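Local atomic coordinates of 4-hydroxybenzoyl-CoA Thioesterase (Pseudomonas sp. CBS3, PDB entry 1LO7), a protein that hydrolyses 4-hydroxybenzoyl-CoA to 4-hydroxybenzoate and free coenzyme A, the last step in the conversion of 4-chlorobenzoate to 4-hydroxybenzoate. Residues 13-18 against 28-33; 52-57 against 134-139. One frame throughout, in Å; residues are numbered along the deposited sequence. Where two conformers were deposited one is given.

Contact 1 (13-18 against 28-33); sequences FGDCDP and HRWLDA. With 4CO (4-hydroxyphenacyl coenzyme A), chain B.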
# COMPACT_ATOMS: atom_id res chain seq x y z
N PHE A 13 -7.76 -0.27 -10.09
CA PHE A 13 -8.82 -0.90 -9.36
C PHE A 13 -8.45 -1.10 -7.89
O PHE A 13 -9.26 -0.84 -6.99
CB PHE A 13 -9.03 -2.26 -10.04
CG PHE A 13 -10.05 -3.16 -9.44
CD1 PHE A 13 -11.38 -2.97 -9.75
CD2 PHE A 13 -9.69 -4.20 -8.58
CE1 PHE A 13 -12.33 -3.83 -9.23
CE2 PHE A 13 -10.63 -5.08 -8.04
CZ PHE A 13 -11.97 -4.88 -8.38
N GLY A 14 -7.23 -1.56 -7.66
CA GLY A 14 -6.76 -1.83 -6.31
C GLY A 14 -6.56 -0.56 -5.48
O GLY A 14 -6.44 -0.66 -4.25
N ASP A 15 -6.51 0.59 -6.14
CA ASP A 15 -6.35 1.85 -5.42
C ASP A 15 -7.67 2.33 -4.84
O ASP A 15 -7.73 3.33 -4.14
CB ASP A 15 -5.87 2.94 -6.38
CG ASP A 15 -4.49 2.66 -6.89
OD1 ASP A 15 -3.68 2.07 -6.22
OD2 ASP A 15 -4.23 3.14 -8.08
N CYS A 16 -8.76 1.61 -5.14
CA CYS A 16 -10.12 1.96 -4.68
C CYS A 16 -10.59 1.07 -3.55
O CYS A 16 -10.15 -0.07 -3.38
CB CYS A 16 -11.13 1.93 -5.82
SG CYS A 16 -10.65 3.05 -7.17
N ASP A 17 -11.51 1.64 -2.77
CA ASP A 17 -12.07 0.93 -1.62
C ASP A 17 -13.40 0.26 -1.96
O ASP A 17 -13.88 0.26 -3.09
CB ASP A 17 -12.21 1.91 -0.43
CG ASP A 17 -13.18 3.02 -0.70
OD1 ASP A 17 -14.03 2.99 -1.58
OD2 ASP A 17 -12.98 4.02 0.10
N PRO A 18 -14.01 -0.34 -0.93
CA PRO A 18 -15.29 -1.00 -1.15
C PRO A 18 -16.36 -0.03 -1.63
O PRO A 18 -17.31 -0.45 -2.25
CB PRO A 18 -15.65 -1.59 0.22
CG PRO A 18 -14.31 -1.88 0.86
CD PRO A 18 -13.46 -0.71 0.41
N HIS A 28 -1.88 10.30 -0.90
CA HIS A 28 -0.61 10.67 -0.30
C HIS A 28 0.56 9.94 -0.99
O HIS A 28 1.63 10.49 -1.13
CB HIS A 28 -0.64 10.39 1.23
CG HIS A 28 -1.64 11.28 1.88
ND1 HIS A 28 -1.41 12.67 2.03
CD2 HIS A 28 -2.88 10.99 2.40
CE1 HIS A 28 -2.50 13.18 2.64
NE2 HIS A 28 -3.40 12.19 2.88
N ARG A 29 0.34 8.68 -1.45
CA ARG A 29 1.40 7.96 -2.15
C ARG A 29 1.70 8.78 -3.40
O ARG A 29 2.85 9.00 -3.72
CB ARG A 29 0.90 6.59 -2.67
CG ARG A 29 0.82 5.49 -1.63
CD ARG A 29 1.07 4.12 -2.27
NE ARG A 29 0.03 3.77 -3.20
CZ ARG A 29 0.13 3.80 -4.53
NH1 ARG A 29 1.26 4.14 -5.10
NH2 ARG A 29 -0.92 3.46 -5.31
N TRP A 30 0.66 9.22 -4.08
CA TRP A 30 0.88 9.98 -5.30
C TRP A 30 1.52 11.36 -5.05
O TRP A 30 2.37 11.84 -5.87
CB TRP A 30 -0.40 10.06 -6.16
CG TRP A 30 -0.91 8.71 -6.50
CD1 TRP A 30 -0.17 7.60 -6.79
CD2 TRP A 30 -2.28 8.33 -6.58
NE1 TRP A 30 -1.02 6.53 -7.05
CE2 TRP A 30 -2.32 6.96 -6.90
CE3 TRP A 30 -3.48 9.01 -6.36
CZ2 TRP A 30 -3.54 6.31 -7.03
CZ3 TRP A 30 -4.67 8.36 -6.50
CH2 TRP A 30 -4.70 7.01 -6.82
N LEU A 31 1.10 12.01 -3.95
CA LEU A 31 1.67 13.31 -3.59
C LEU A 31 3.16 13.13 -3.33
O LEU A 31 3.98 13.92 -3.74
CB LEU A 31 0.97 13.91 -2.35
CG LEU A 31 -0.13 14.92 -2.71
CD1 LEU A 31 -0.70 14.66 -4.09
CD2 LEU A 31 -1.23 14.94 -1.65
N ASP A 32 3.53 12.03 -2.64
CA ASP A 32 4.95 11.78 -2.36
C ASP A 32 5.75 11.56 -3.64
O ASP A 32 6.90 12.02 -3.78
CB ASP A 32 5.13 10.62 -1.37
CG ASP A 32 6.52 10.67 -0.80
OD1 ASP A 32 6.92 11.66 -0.22
OD2 ASP A 32 7.24 9.58 -0.99
N ALA A 33 5.14 10.86 -4.62
CA ALA A 33 5.87 10.65 -5.88
C ALA A 33 5.98 11.98 -6.61
O ALA A 33 7.00 12.32 -7.22
CB ALA A 33 5.11 9.63 -6.75
N1A 4CO B . -12.97 21.56 5.03
C2A 4CO B . -13.91 21.50 6.02
N3A 4CO B . -15.12 21.02 5.94
C4A 4CO B . -15.40 20.53 4.71
C5A 4CO B . -14.56 20.55 3.61
C6A 4CO B . -13.27 21.09 3.79
N6A 4CO B . -12.38 21.15 2.83
N7A 4CO B . -15.18 19.99 2.50
C8A 4CO B . -16.40 19.65 2.93
N9A 4CO B . -16.59 19.98 4.25
C1D 4CO B . -17.81 19.85 5.04
C2D 4CO B . -18.87 20.86 4.61
O2D 4CO B . -18.62 22.16 5.16
C3D 4CO B . -20.09 20.24 5.27
O3D 4CO B . -19.98 20.31 6.67
P3D 4CO B . -21.16 20.83 7.58
O7A 4CO B . -21.08 22.28 7.57
O8A 4CO B . -22.45 20.36 7.05
O9A 4CO B . -20.93 20.27 9.00
C4D 4CO B . -19.83 18.78 4.91
O4D 4CO B . -18.39 18.66 4.70
C5D 4CO B . -20.62 18.20 3.77
O5D 4CO B . -20.16 18.82 2.57
P1A 4CO B . -21.24 19.39 1.56
O1A 4CO B . -20.42 20.14 0.58
O2A 4CO B . -22.23 20.22 2.21
O3A 4CO B . -21.99 18.24 0.92
P2A 4CO B . -21.71 17.40 -0.42
O4A 4CO B . -22.67 16.27 -0.40
O5A 4CO B . -21.99 18.26 -1.57
O6A 4CO B . -20.12 17.02 -0.63
CBP 4CO B . -18.68 15.18 -0.56
CCP 4CO B . -19.56 16.10 0.28
CDP 4CO B . -19.49 14.48 -1.66
CEP 4CO B . -17.96 14.19 0.35
CAP 4CO B . -17.69 15.99 -1.41
OAP 4CO B . -16.89 16.83 -0.58
C9P 4CO B . -16.61 15.08 -2.01
O9P 4CO B . -16.91 14.24 -2.83
N8P 4CO B . -15.27 15.20 -1.48
C7P 4CO B . -14.39 14.12 -1.95
C6P 4CO B . -14.38 12.92 -0.99
C5P 4CO B . -13.19 12.02 -1.34
O5P 4CO B . -13.02 11.55 -2.46
N4P 4CO B . -12.32 11.78 -0.21
C3P 4CO B . -11.11 11.03 -0.50
C2P 4CO B . -11.39 9.57 -0.70
S1P 4CO B . -12.70 8.91 0.34
O1B 4CO B . -10.73 6.72 1.76
C1B 4CO B . -11.93 6.68 1.56
C2B 4CO B . -12.83 6.27 2.65
C3B 4CO B . -14.23 6.21 2.40
C4B 4CO B . -15.09 5.80 3.41
C5B 4CO B . -14.57 5.42 4.66
O2B 4CO B . -15.42 4.94 5.68
C6B 4CO B . -13.17 5.50 4.90
C7B 4CO B . -12.29 5.93 3.89
CB 4CO B . -12.51 7.09 0.26
O HOH W 1 -1.81 3.63 -8.70
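In this hot-dog thioesterase the loop that carries the catalytic aspartate is tied to the long helix 25-41 through D15, whose carboxylate meets R29 and W30. OD1 of D15 lies 3.2 Å from NH2 of R29, at the edge of the guanidinium: a salt bridge whose hydrogen bond is weak, bent to 123° at the hydrogen, with the two flat groups turned 43° apart. The other oxygen, OD2, comes to the benzo edge of the indole, 3.4 Å from CZ2 of W30, and the carboxylate stands steeply against the ring plane. A water 2.5 Å from OD2 of D15 donates to that oxygen and weakly accepts from NE1 of W30. The R29 chain bends at chi2 and chi3 to bring NH2 to D15. The backbone N of E12 also grips OD2 of D15, and N26 takes NE of R29, so both charged ends have second partners. Two residues after D15, OD2 of the active-site D17 lies 3.1 Å from CB of the bound 4-hydroxyphenacyl-CoA, the methylene beside its ketone. A 3-10 turn that touches the long helix and runs on into the catalytic aspartate places this contact beside the active site of a hot-dog thioesterase.

Contact 2 (52-57 against 134-139); sequences VERGIV and ADYIEL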
# COMPACT_ATOMS: atom_id res chain seq x y z
N VAL A 52 25.19 9.86 -0.35
CA VAL A 52 26.64 9.57 -0.42
C VAL A 52 27.44 10.85 -0.47
O VAL A 52 28.44 11.02 0.22
CB VAL A 52 26.97 8.66 -1.63
CG1 VAL A 52 28.48 8.55 -1.85
CG2 VAL A 52 26.38 7.27 -1.35
N GLU A 53 27.00 11.76 -1.32
CA GLU A 53 27.68 13.02 -1.51
C GLU A 53 27.71 14.02 -0.35
O GLU A 53 28.78 14.53 0.00
CB GLU A 53 27.26 13.75 -2.75
CG GLU A 53 28.04 15.09 -2.82
CD GLU A 53 28.21 15.72 -4.18
OE1 GLU A 53 29.11 15.42 -4.96
OE2 GLU A 53 27.36 16.72 -4.37
N ARG A 54 26.52 14.25 0.19
CA ARG A 54 26.34 15.24 1.19
C ARG A 54 25.50 14.86 2.39
O ARG A 54 25.24 15.68 3.27
CB ARG A 54 25.85 16.53 0.53
CG ARG A 54 24.54 16.40 -0.19
CD ARG A 54 24.35 17.46 -1.29
NE ARG A 54 24.24 18.86 -0.80
CZ ARG A 54 24.07 19.91 -1.61
NH1 ARG A 54 23.98 19.79 -2.93
NH2 ARG A 54 23.99 21.10 -1.08
N GLY A 55 25.10 13.61 2.45
CA GLY A 55 24.34 13.11 3.59
C GLY A 55 22.83 13.28 3.52
O GLY A 55 22.13 12.83 4.42
N ILE A 56 22.34 13.90 2.45
CA ILE A 56 20.90 14.16 2.31
C ILE A 56 20.13 12.92 1.98
O ILE A 56 20.38 12.30 0.96
CB ILE A 56 20.66 15.35 1.37
CG1 ILE A 56 21.30 16.62 2.01
CG2 ILE A 56 19.17 15.57 1.06
CD1 ILE A 56 21.23 17.84 1.09
N VAL A 57 19.20 12.54 2.87
CA VAL A 57 18.45 11.29 2.63
C VAL A 57 17.15 11.48 1.87
O VAL A 57 16.51 10.52 1.42
CB VAL A 57 18.17 10.58 3.98
CG1 VAL A 57 19.46 10.28 4.71
CG2 VAL A 57 17.24 11.40 4.87
N ALA A 134 21.26 26.19 -0.63
CA ALA A 134 21.14 27.27 -1.59
C ALA A 134 21.15 26.78 -3.02
O ALA A 134 20.44 27.29 -3.87
CB ALA A 134 22.29 28.24 -1.38
N ASP A 135 21.99 25.77 -3.30
CA ASP A 135 22.09 25.23 -4.65
C ASP A 135 20.78 24.59 -5.08
O ASP A 135 20.42 24.61 -6.23
CB ASP A 135 23.31 24.29 -4.90
CG ASP A 135 23.43 23.21 -3.89
OD1 ASP A 135 23.14 23.39 -2.73
OD2 ASP A 135 23.90 22.07 -4.32
N TYR A 136 20.06 24.02 -4.14
CA TYR A 136 18.79 23.39 -4.47
C TYR A 136 17.74 24.44 -4.79
O TYR A 136 16.93 24.26 -5.71
CB TYR A 136 18.35 22.50 -3.30
CG TYR A 136 19.13 21.22 -3.26
CD1 TYR A 136 20.09 20.90 -4.21
CD2 TYR A 136 18.93 20.34 -2.19
CE1 TYR A 136 20.84 19.71 -4.13
CE2 TYR A 136 19.63 19.14 -2.11
CZ TYR A 136 20.59 18.83 -3.08
OH TYR A 136 21.28 17.62 -2.96
N ILE A 137 17.75 25.54 -4.04
CA ILE A 137 16.80 26.60 -4.28
C ILE A 137 17.03 27.10 -5.69
O ILE A 137 16.09 27.34 -6.48
CB ILE A 137 16.98 27.71 -3.29
CG1 ILE A 137 16.43 27.18 -2.00
CG2 ILE A 137 16.08 28.88 -3.65
CD1 ILE A 137 16.49 28.20 -0.89
N GLU A 138 18.29 27.23 -6.03
CA GLU A 138 18.57 27.69 -7.39
C GLU A 138 18.06 26.73 -8.50
O GLU A 138 17.48 27.14 -9.52
CB GLU A 138 20.05 28.00 -7.61
CG GLU A 138 20.22 28.65 -9.00
CD GLU A 138 19.85 30.11 -9.01
OE1 GLU A 138 19.80 30.80 -7.99
OE2 GLU A 138 19.59 30.53 -10.22
N LEU A 139 18.25 25.43 -8.31
CA LEU A 139 17.80 24.47 -9.31
C LEU A 139 16.30 24.52 -9.46
O LEU A 139 15.78 24.35 -10.56
CB LEU A 139 18.15 23.01 -8.94
CG LEU A 139 19.63 22.65 -9.07
CD1 LEU A 139 19.86 21.29 -8.42
CD2 LEU A 139 20.03 22.59 -10.55
O HOH W 2 23.33 17.34 -4.51
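R54 and D135 meet in an end-on bidentate salt bridge, the guanidinium presenting NH1 and NH2 to one carboxylate oxygen each. NH1 of R54 lies 2.7 Å from OD2 of D135, and NH2 of R54 reaches OD1 of D135 at 2.9 Å. Both bonds are nearly straight and use the syn lone pairs, with the two groups nearly coplanar, so the pairing fixes the rotation of both. CZ of Y136 sits over one face of the same guanidinium, and R54 meets the ring obliquely: CZ of R54 is 4.5 Å from the ring centroid, an off-centre cation-pi contact with the planes 46° apart. NH1 of R54 is shared further, giving a hydrogen bond to a water 3.0 Å away that also bonds OH of Y136 at 2.6 Å. Beyond the polar cluster, CD1 of I56 packs on CE2 of Y136 at 3.8 Å.

G55, with positive phi, lies in the turn between helix 47-54 and the strand that follows, and R54 and I56, on either side of it in the sequence, both meet Y136. D135 holds CG between its backbone N and carbonyl carbon (chi1 51°), which turns the carboxylate to the arginine. An alanine in place of R54 would probably leave the D135 carboxylate without its charged mate and take the off-centre cation-pi partner and the water-sharing N-H from Y136. Deeper in, F119 of strand 107-123 meets the Y136 ring and also packs on I56, while L44 and T50 touch the tyrosine as well. I56 itself lies about 4 Å, side chain to side chain, from the substrate-binding W47. The whole is a C-terminal helix joined to the helix-to-strand turn of a hot-dog fold by a bidentate arginine-aspartate pair beside aromatic and aliphatic packing.

Contacts 1 and 2 lie on opposite sides of the chain's centre, their own centres about 29 Å apart, and share no element, though helices 25-41 and 47-54 follow each other in the chain. Contact 1 is buried and short-range in sequence, joining a loop to the helix that follows it; its single-point, bent charge pair is supplemented by water and backbone, and other subunits pack closely around it. Contact 2 is partly buried and links segments separated by most of the strands; there the charge pair is two-pronged, straight and lies among partly exposed residues, with aromatic and aliphatic packing beneath.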